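Local coordinates for periplasmic binding protein (Veillonella parvula, PDB 4OVK), which probably captures a solute in the periplasm, perhaps an iron complex as in related proteins, and delivers it to an ABC transporter, at residues Asp230-Pro244 / Asn259-Met273. Residues are numbered along the deposited sequence; the frame is centred on the assembly and turned at random.
Sequences DPDIIILSNFDSIRP and NIKAVKTHRVYKAPM
Lys270 reaches from its strand into the loop after strand 233-236. Its NZ donates to three backbone carbonyls: Ser237 O at 2.7 Å, Asp240 O at 2.7 Å and Ile242 O at 2.8 Å. CG lies anti to the backbone N, and a bend at chi2 (73°) turns the chain toward the loop. Each carbonyl is met 17 to 21° off its plane. Behind the amine, CD of Lys270 passes CB of Leu236.

Ile234 N bonds Arg267 O, and Tyr269 N bonds Ile234 O at 2.8 Å. Leu236 N bonds Tyr269 O, and Ala271 N bonds Leu236 O. On the face shared with Lys270, Leu236 CD1 packs on Val268 CG1 at 3.8 Å. On the other side, Ile233 CD1 lies over one face of the Arg267 guanidinium, whose NE meets Tyr269 OH in plane. Arg267 NH1 also bonds Leu295 O, of helix 285-296.

At the far end, Asp230 OD1 takes Lys261 N at 2.8 Å on its syn side. Ala262 N bonds Pro231 O, and Ala262 CB sits 3.7 Å from Ile234 CG1.

An Asx turn at Asp240, which also pairs with Lys187, shapes the loop. From strand 233-236 the chain passes helices 244-248 and 261-264 to the neighbouring parallel strand 268-270, a beta-alpha-beta crossover at one edge of the four-stranded sheet. The three carbonyls probably stabilise a charged lysine, whose amine ties the loop to this edge strand.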
ATOM      1  N   ASP A 230       9.239  25.089   5.266  1.00 28.00           N
ATOM      2  CA  ASP A 230       7.995  25.799   4.942  1.00 28.39           C
ATOM      3  C   ASP A 230       7.265  25.156   3.746  1.00 26.43           C
ATOM      4  O   ASP A 230       7.094  25.781   2.692  1.00 28.98           O
ATOM      5  CB  ASP A 230       8.281  27.291   4.684  1.00 29.89           C
ATOM      6  CG  ASP A 230       7.052  28.169   4.872  1.00 31.73           C
ATOM      7  OD1 ASP A 230       6.009  27.661   5.333  1.00 29.84           O
ATOM      8  OD2 ASP A 230       7.130  29.383   4.581  1.00 40.75           O
ATOM      9  N   PRO A 231       6.835  23.894   3.905  1.00 21.68           N
ATOM     10  CA  PRO A 231       6.206  23.202   2.787  1.00 19.00           C
ATOM     11  C   PRO A 231       4.904  23.865   2.336  1.00 19.35           C
ATOM     12  O   PRO A 231       4.188  24.480   3.153  1.00 19.76           O
ATOM     13  CB  PRO A 231       5.960  21.789   3.338  1.00 19.02           C
ATOM     14  CG  PRO A 231       5.899  21.960   4.809  1.00 20.90           C
ATOM     15  CD  PRO A 231       6.858  23.061   5.124  1.00 22.98           C
ATOM     16  N   ASP A 232       4.649  23.775   1.033  1.00 18.94           N
ATOM     17  CA  ASP A 232       3.399  24.243   0.401  1.00 18.46           C
ATOM     18  C   ASP A 232       2.237  23.263   0.588  1.00 18.70           C
ATOM     19  O   ASP A 232       1.061  23.664   0.625  1.00 19.39           O
ATOM     20  CB  ASP A 232       3.625  24.457  -1.098  1.00 20.55           C
ATOM     21  CG  ASP A 232       4.736  25.463  -1.392  1.00 23.97           C
ATOM     22  OD1 ASP A 232       4.545  26.667  -1.096  1.00 28.15           O
ATOM     23  OD2 ASP A 232       5.798  25.049  -1.925  1.00 24.92           O
ATOM     24  N   ILE A 233       2.571  21.974   0.672  1.00 17.57           N
ATOM     25  CA  ILE A 233       1.589  20.894   0.783  1.00 16.05           C
ATOM     26  C   ILE A 233       2.078  19.920   1.852  1.00 14.91           C
ATOM     27  O   ILE A 233       3.276  19.641   1.924  1.00 15.91           O
ATOM     28  CB  ILE A 233       1.430  20.149  -0.565  1.00 16.64           C
ATOM     29  CG1 ILE A 233       0.836  21.077  -1.629  1.00 16.87           C
ATOM     30  CG2 ILE A 233       0.537  18.919  -0.422  1.00 16.99           C
ATOM     31  CD1 ILE A 233       0.894  20.522  -3.041  1.00 19.23           C
ATOM     32  N   ILE A 234       1.163  19.445   2.696  1.00 14.25           N
ATOM     33  CA  ILE A 234       1.487  18.423   3.706  1.00 15.08           C
ATOM     34  C   ILE A 234       0.526  17.261   3.488  1.00 14.30           C
ATOM     35  O   ILE A 234      -0.684  17.469   3.394  1.00 15.82           O
ATOM     36  CB  ILE A 234       1.332  18.958   5.150  1.00 17.36           C
ATOM     37  CG1 ILE A 234       2.334  20.091   5.426  1.00 19.02           C
ATOM     38  CG2 ILE A 234       1.519  17.829   6.171  1.00 17.46           C
ATOM     39  CD1 ILE A 234       2.026  20.897   6.683  1.00 19.76           C
ATOM     40  N   ILE A 235       1.075  16.055   3.358  1.00 12.69           N
ATOM     41  CA  ILE A 235       0.288  14.843   3.285  1.00 12.43           C
ATOM     42  C   ILE A 235       0.489  14.112   4.610  1.00 12.38           C
ATOM     43  O   ILE A 235       1.621  13.982   5.081  1.00 14.30           O
ATOM     44  CB  ILE A 235       0.723  13.961   2.100  1.00 13.40           C
ATOM     45  CG1 ILE A 235       0.517  14.729   0.776  1.00 16.65           C
ATOM     46  CG2 ILE A 235      -0.020  12.637   2.106  1.00 16.37           C
ATOM     47  CD1 ILE A 235       1.165  14.054  -0.385  1.00 19.14           C
ATOM     48  N   LEU A 236      -0.612  13.675   5.216  1.00 12.81           N
ATOM     49  CA  LEU A 236      -0.586  12.970   6.494  1.00 13.54           C
ATOM     50  C   LEU A 236      -0.760  11.485   6.229  1.00 12.62           C
ATOM     51  O   LEU A 236      -1.668  11.094   5.521  1.00 12.68           O
ATOM     52  CB  LEU A 236      -1.718  13.460   7.404  1.00 13.34           C
ATOM     53  CG  LEU A 236      -1.814  14.964   7.669  1.00 14.86           C
ATOM     54  CD1 LEU A 236      -3.080  15.292   8.438  1.00 15.92           C
ATOM     55  CD2 LEU A 236      -0.602  15.475   8.419  1.00 16.36           C
ATOM     56  N   SER A 237       0.095  10.654   6.824  1.00 13.48           N
ATOM     57  CA  SER A 237       0.020   9.226   6.594  1.00 13.07           C
ATOM     58  C   SER A 237      -1.129   8.550   7.360  1.00 14.19           C
ATOM     59  O   SER A 237      -1.745   9.153   8.236  1.00 14.53           O
ATOM     60  CB  SER A 237       1.351   8.571   6.973  1.00 15.32           C
ATOM     61  OG  SER A 237       1.315   8.116   8.306  1.00 20.94           O
ATOM     62  N   ASN A 238      -1.382   7.281   7.027  1.00 15.15           N
ATOM     63  CA  ASN A 238      -2.353   6.428   7.745  1.00 16.46           C
ATOM     64  C   ASN A 238      -1.722   5.543   8.815  1.00 17.14           C
ATOM     65  O   ASN A 238      -2.383   4.646   9.362  1.00 19.71           O
ATOM     66  CB  ASN A 238      -3.139   5.557   6.756  1.00 18.57           C
ATOM     67  CG  ASN A 238      -4.135   6.364   5.949  1.00 19.51           C
ATOM     68  OD1 ASN A 238      -3.894   6.690   4.799  1.00 25.27           O
ATOM     69  ND2 ASN A 238      -5.245   6.712   6.566  1.00 15.52           N
ATOM     70  N   PHE A 239      -0.458   5.795   9.143  1.00 19.55           N
ATOM     71  CA  PHE A 239       0.188   5.099  10.273  1.00 21.97           C
ATOM     72  C   PHE A 239      -0.304   5.599  11.631  1.00 20.82           C
ATOM     73  O   PHE A 239      -0.005   4.998  12.665  1.00 26.33           O
ATOM     74  CB  PHE A 239       1.711   5.271  10.210  1.00 23.81           C
ATOM     75  CG  PHE A 239       2.382   4.422   9.172  1.00 26.68           C
ATOM     76  CD1 PHE A 239       2.544   4.880   7.873  1.00 29.87           C
ATOM     77  CD2 PHE A 239       2.891   3.163   9.510  1.00 34.54           C
ATOM     78  CE1 PHE A 239       3.181   4.095   6.919  1.00 36.98           C
ATOM     79  CE2 PHE A 239       3.529   2.381   8.560  1.00 37.57           C
ATOM     80  CZ  PHE A 239       3.674   2.845   7.264  1.00 37.36           C
ATOM     81  N   ASP A 240      -1.057   6.694  11.626  1.00 21.71           N
ATOM     82  CA  ASP A 240      -1.372   7.452  12.821  1.00 20.65           C
ATOM     83  C   ASP A 240      -2.747   8.079  12.637  1.00 17.78           C
ATOM     84  O   ASP A 240      -3.190   8.276  11.500  1.00 19.60           O
ATOM     85  CB  ASP A 240      -0.320   8.559  12.965  1.00 22.64           C
ATOM     86  CG  ASP A 240      -0.428   9.299  14.261  1.00 22.82           C
ATOM     87  OD1 ASP A 240       0.145   8.827  15.257  1.00 26.73           O
ATOM     88  OD2 ASP A 240      -1.103  10.351  14.288  1.00 26.41           O
ATOM     89  N   SER A 241      -3.405   8.432  13.740  1.00 17.88           N
ATOM     90  CA  SER A 241      -4.736   9.052  13.675  1.00 17.98           C
ATOM     91  C   SER A 241      -4.733  10.511  13.212  1.00 17.65           C
ATOM     92  O   SER A 241      -5.796  11.075  13.024  1.00 18.12           O
ATOM     93  CB  SER A 241      -5.412   9.006  15.052  1.00 22.07           C
ATOM     94  OG  SER A 241      -4.857   9.996  15.936  1.00 23.55           O
ATOM     95  N   ILE A 242      -3.562  11.125  13.049  1.00 15.99           N
ATOM     96  CA  ILE A 242      -3.482  12.555  12.756  1.00 15.95           C
ATOM     97  C   ILE A 242      -4.336  12.940  11.538  1.00 14.65           C
ATOM     98  O   ILE A 242      -4.344  12.255  10.512  1.00 14.00           O
ATOM     99  CB  ILE A 242      -2.017  13.018  12.614  1.00 16.24           C
ATOM    100  CG1 ILE A 242      -1.921  14.548  12.543  1.00 18.93           C
ATOM    101  CG2 ILE A 242      -1.354  12.364  11.411  1.00 17.39           C
ATOM    102  CD1 ILE A 242      -0.492  15.052  12.545  1.00 21.46           C
ATOM    103  N   ARG A 243      -5.093  14.020  11.682  1.00 14.15           N
ATOM    104  CA  ARG A 243      -5.948  14.521  10.616  1.00 15.65           C
ATOM    105  C   ARG A 243      -5.709  16.006  10.420  1.00 15.14           C
ATOM    106  O   ARG A 243      -5.100  16.630  11.268  1.00 15.00           O
ATOM    107  CB  ARG A 243      -7.408  14.247  10.957  1.00 18.27           C
ATOM    108  CG  ARG A 243      -7.749  12.804  10.695  1.00 18.83           C
ATOM    109  CD  ARG A 243      -9.171  12.472  11.035  1.00 22.28           C
ATOM    110  NE  ARG A 243      -9.442  11.100  10.640  1.00 22.86           N
ATOM    111  CZ  ARG A 243     -10.630  10.526  10.714  1.00 28.91           C
ATOM    112  NH1 ARG A 243     -11.665  11.209  11.163  1.00 34.65           N
ATOM    113  NH2 ARG A 243     -10.783   9.268  10.321  1.00 34.77           N
ATOM    114  N   PRO A 244      -6.172  16.577   9.292  1.00 15.35           N
ATOM    115  CA  PRO A 244      -5.843  17.984   9.023  1.00 15.26           C
ATOM    116  C   PRO A 244      -6.246  18.999  10.113  1.00 16.47           C
ATOM    117  O   PRO A 244      -5.478  19.911  10.414  1.00 17.03           O
ATOM    118  CB  PRO A 244      -6.585  18.260   7.715  1.00 14.60           C
ATOM    119  CG  PRO A 244      -6.636  16.923   7.038  1.00 15.27           C
ATOM    120  CD  PRO A 244      -6.904  15.969   8.167  1.00 15.51           C
ATOM    121  N   ASN A 259       2.213  29.147  11.054  1.00 29.12           N
ATOM    122  CA  ASN A 259       2.875  30.025  10.092  1.00 30.20           C
ATOM    123  C   ASN A 259       3.446  29.288   8.874  1.00 28.22           C
ATOM    124  O   ASN A 259       4.159  29.887   8.064  1.00 29.56           O
ATOM    125  CB  ASN A 259       3.984  30.806  10.805  1.00 35.76           C
ATOM    126  CG  ASN A 259       3.444  31.754  11.859  1.00 47.28           C
ATOM    127  OD1 ASN A 259       2.457  32.461  11.632  1.00 61.22           O
ATOM    128  ND2 ASN A 259       4.090  31.776  13.021  1.00 55.81           N
ATOM    129  N   ILE A 260       3.119  28.001   8.736  1.00 24.14           N
ATOM    130  CA  ILE A 260       3.585  27.194   7.604  1.00 26.24           C
ATOM    131  C   ILE A 260       2.651  27.435   6.417  1.00 25.52           C
ATOM    132  O   ILE A 260       1.429  27.440   6.589  1.00 25.66           O
ATOM    133  CB  ILE A 260       3.603  25.688   7.951  1.00 27.18           C
ATOM    134  CG1 ILE A 260       4.545  25.410   9.129  1.00 30.63           C
ATOM    135  CG2 ILE A 260       3.975  24.848   6.727  1.00 26.41           C
ATOM    136  CD1 ILE A 260       6.004  25.358   8.772  1.00 33.78           C
ATOM    137  N   LYS A 261       3.221  27.621   5.225  1.00 25.20           N
ATOM    138  CA  LYS A 261       2.428  27.908   4.012  1.00 24.96           C
ATOM    139  C   LYS A 261       1.275  26.910   3.811  1.00 22.34           C
ATOM    140  O   LYS A 261       0.131  27.315   3.619  1.00 22.59           O
ATOM    141  CB  LYS A 261       3.318  27.938   2.760  1.00 27.40           C
ATOM    142  CG  LYS A 261       4.274  29.127   2.677  1.00 30.32           C
ATOM    143  CD  LYS A 261       5.285  28.925   1.543  1.00 35.20           C
ATOM    144  CE  LYS A 261       6.224  30.104   1.375  1.00 37.85           C
ATOM    145  NZ  LYS A 261       7.250  29.826   0.328  1.00 43.40           N
ATOM    146  N   ALA A 262       1.574  25.614   3.873  1.00 20.85           N
ATOM    147  CA  ALA A 262       0.537  24.578   3.723  1.00 20.27           C
ATOM    148  C   ALA A 262      -0.613  24.753   4.709  1.00 19.96           C
ATOM    149  O   ALA A 262      -1.753  24.446   4.390  1.00 19.02           O
ATOM    150  CB  ALA A 262       1.128  23.169   3.858  1.00 20.88           C
ATOM    151  N   VAL A 263      -0.308  25.256   5.903  1.00 21.29           N
ATOM    152  CA  VAL A 263      -1.309  25.419   6.945  1.00 20.56           C
ATOM    153  C   VAL A 263      -2.137  26.680   6.696  1.00 22.47           C
ATOM    154  O   VAL A 263      -3.369  26.650   6.778  1.00 25.34           O
ATOM    155  CB  VAL A 263      -0.655  25.424   8.340  1.00 24.60           C
ATOM    156  CG1 VAL A 263      -1.700  25.631   9.432  1.00 27.91           C
ATOM    157  CG2 VAL A 263       0.090  24.114   8.558  1.00 25.83           C
ATOM    158  N   LYS A 264      -1.464  27.778   6.367  1.00 24.14           N
ATOM    159  CA  LYS A 264      -2.148  29.044   6.083  1.00 26.20           C
ATOM    160  C   LYS A 264      -3.052  28.965   4.851  1.00 26.84           C
ATOM    161  O   LYS A 264      -4.103  29.614   4.805  1.00 26.88           O
ATOM    162  CB  LYS A 264      -1.124  30.175   5.932  1.00 28.82           C
ATOM    163  CG  LYS A 264      -0.369  30.472   7.223  1.00 31.23           C
ATOM    164  CD  LYS A 264       0.464  31.743   7.124  1.00 39.83           C
ATOM    165  CE  LYS A 264       1.703  31.540   6.270  1.00 43.63           C
ATOM    166  NZ  LYS A 264       2.397  32.827   5.994  1.00 52.23           N
ATOM    167  N   THR A 265      -2.645  28.161   3.863  1.00 24.58           N
ATOM    168  CA  THR A 265      -3.407  27.987   2.621  1.00 25.60           C
ATOM    169  C   THR A 265      -4.302  26.742   2.622  1.00 23.40           C
ATOM    170  O   THR A 265      -4.895  26.420   1.593  1.00 23.69           O
ATOM    171  CB  THR A 265      -2.470  27.924   1.391  1.00 24.62           C
ATOM    172  OG1 THR A 265      -1.530  26.853   1.538  1.00 25.23           O
ATOM    173  CG2 THR A 265      -1.714  29.255   1.214  1.00 26.27           C
ATOM    174  N   HIS A 266      -4.383  26.044   3.762  1.00 20.55           N
ATOM    175  CA  HIS A 266      -5.269  24.886   3.933  1.00 20.16           C
ATOM    176  C   HIS A 266      -5.002  23.802   2.882  1.00 18.25           C
ATOM    177  O   HIS A 266      -5.911  23.343   2.165  1.00 19.00           O
ATOM    178  CB  HIS A 266      -6.752  25.296   3.963  1.00 23.62           C
ATOM    179  CG  HIS A 266      -7.124  26.111   5.164  1.00 32.73           C
ATOM    180  ND1 HIS A 266      -7.501  25.543   6.362  1.00 35.57           N
ATOM    181  CD2 HIS A 266      -7.168  27.450   5.355  1.00 36.87           C
ATOM    182  CE1 HIS A 266      -7.760  26.495   7.241  1.00 41.61           C
ATOM    183  NE2 HIS A 266      -7.565  27.662   6.653  1.00 44.43           N
ATOM    184  N   ARG A 267      -3.735  23.416   2.813  1.00 15.78           N
ATOM    185  CA  ARG A 267      -3.268  22.368   1.915  1.00 15.98           C
ATOM    186  C   ARG A 267      -2.604  21.246   2.731  1.00 17.44           C
ATOM    187  O   ARG A 267      -1.488  20.785   2.419  1.00 17.80           O
ATOM    188  CB  ARG A 267      -2.318  22.977   0.877  1.00 15.91           C
ATOM    189  CG  ARG A 267      -2.998  24.022  -0.021  1.00 17.49           C
ATOM    190  CD  ARG A 267      -2.478  23.954  -1.443  1.00 18.32           C
ATOM    191  NE  ARG A 267      -2.976  22.759  -2.123  1.00 18.16           N
ATOM    192  CZ  ARG A 267      -2.514  22.282  -3.279  1.00 20.22           C
ATOM    193  NH1 ARG A 267      -3.047  21.176  -3.792  1.00 20.71           N
ATOM    194  NH2 ARG A 267      -1.518  22.888  -3.915  1.00 21.36           N
ATOM    195  N   VAL A 268      -3.310  20.827   3.784  1.00 16.35           N
ATOM    196  CA  VAL A 268      -2.949  19.665   4.613  1.00 15.22           C
ATOM    197  C   VAL A 268      -3.969  18.572   4.343  1.00 13.77           C
ATOM    198  O   VAL A 268      -5.177  18.750   4.571  1.00 15.66           O
ATOM    199  CB  VAL A 268      -2.970  19.982   6.120  1.00 16.11           C
ATOM    200  CG1 VAL A 268      -2.494  18.781   6.940  1.00 17.03           C
ATOM    201  CG2 VAL A 268      -2.134  21.211   6.439  1.00 17.34           C
ATOM    202  N   TYR A 269      -3.483  17.439   3.856  1.00 13.64           N
ATOM    203  CA  TYR A 269      -4.346  16.379   3.344  1.00 13.54           C
ATOM    204  C   TYR A 269      -4.017  15.028   3.958  1.00 13.60           C
ATOM    205  O   TYR A 269      -2.854  14.621   3.961  1.00 13.61           O
ATOM    206  CB  TYR A 269      -4.159  16.252   1.847  1.00 14.28           C
ATOM    207  CG  TYR A 269      -4.409  17.530   1.071  1.00 14.54           C
ATOM    208  CD1 TYR A 269      -5.693  18.007   0.883  1.00 17.06           C
ATOM    209  CD2 TYR A 269      -3.351  18.256   0.529  1.00 14.50           C
ATOM    210  CE1 TYR A 269      -5.920  19.178   0.156  1.00 18.58           C
ATOM    211  CE2 TYR A 269      -3.566  19.404  -0.199  1.00 16.80           C
ATOM    212  CZ  TYR A 269      -4.856  19.869  -0.378  1.00 18.57           C
ATOM    213  OH  TYR A 269      -5.069  21.029  -1.110  1.00 18.77           O
ATOM    214  N   LYS A 270      -5.044  14.326   4.434  1.00 12.71           N
ATOM    215  CA  LYS A 270      -4.894  12.924   4.848  1.00 12.44           C
ATOM    216  C   LYS A 270      -4.826  11.974   3.645  1.00 11.51           C
ATOM    217  O   LYS A 270      -5.711  11.967   2.773  1.00 11.13           O
ATOM    218  CB  LYS A 270      -6.054  12.530   5.752  1.00 11.54           C
ATOM    219  CG  LYS A 270      -5.994  11.129   6.355  1.00 12.78           C
ATOM    220  CD  LYS A 270      -4.946  11.028   7.440  1.00 13.26           C
ATOM    221  CE  LYS A 270      -5.253   9.896   8.398  1.00 12.96           C
ATOM    222  NZ  LYS A 270      -4.176   9.704   9.394  1.00 15.30           N
ATOM    223  N   ALA A 271      -3.787  11.149   3.598  1.00 10.74           N
ATOM    224  CA  ALA A 271      -3.646  10.204   2.495  1.00 11.69           C
ATOM    225  C   ALA A 271      -4.840   9.253   2.440  1.00 12.55           C
ATOM    226  O   ALA A 271      -5.323   8.795   3.480  1.00 13.70           O
ATOM    227  CB  ALA A 271      -2.371   9.399   2.634  1.00 13.39           C
ATOM    228  N   PRO A 272      -5.304   8.931   1.233  1.00 12.16           N
ATOM    229  CA  PRO A 272      -6.364   7.933   1.113  1.00 13.40           C
ATOM    230  C   PRO A 272      -5.935   6.532   1.544  1.00 14.23           C
ATOM    231  O   PRO A 272      -4.730   6.228   1.658  1.00 16.61           O
ATOM    232  CB  PRO A 272      -6.685   7.930  -0.379  1.00 14.05           C
ATOM    233  CG  PRO A 272      -6.116   9.182  -0.903  1.00 15.23           C
ATOM    234  CD  PRO A 272      -4.904   9.456  -0.081  1.00 13.81           C
HETATM  235  N   MSE A 273      -6.933   5.698   1.789  1.00 13.35           N
HETATM  236  CA  MSE A 273      -6.723   4.282   2.052  1.00 15.15           C
HETATM  237  C   MSE A 273      -7.840   3.492   1.424  1.00 12.74           C
HETATM  238  O   MSE A 273      -9.003   3.731   1.704  1.00 14.07           O
HETATM  239  CB  MSE A 273      -6.670   4.079   3.554  1.00 19.01           C
HETATM  240  CG  MSE A 273      -6.735   2.594   3.886  1.00 24.47           C
HETATM  241 SE   MSE A 273      -6.137   2.395   5.729  0.75 34.84          SE
HETATM  242  CE  MSE A 273      -7.940   2.504   6.489  1.00 32.49           C
TER
HETATM  243  O   HOH W   1       8.799  26.830   0.805  1.00 35.37           O
HETATM  244  O   HOH W   2       5.130  31.001   5.782  1.00 41.82           O
HETATM  245  O   HOH W   3       0.229  26.010  -0.435  1.00 27.04           O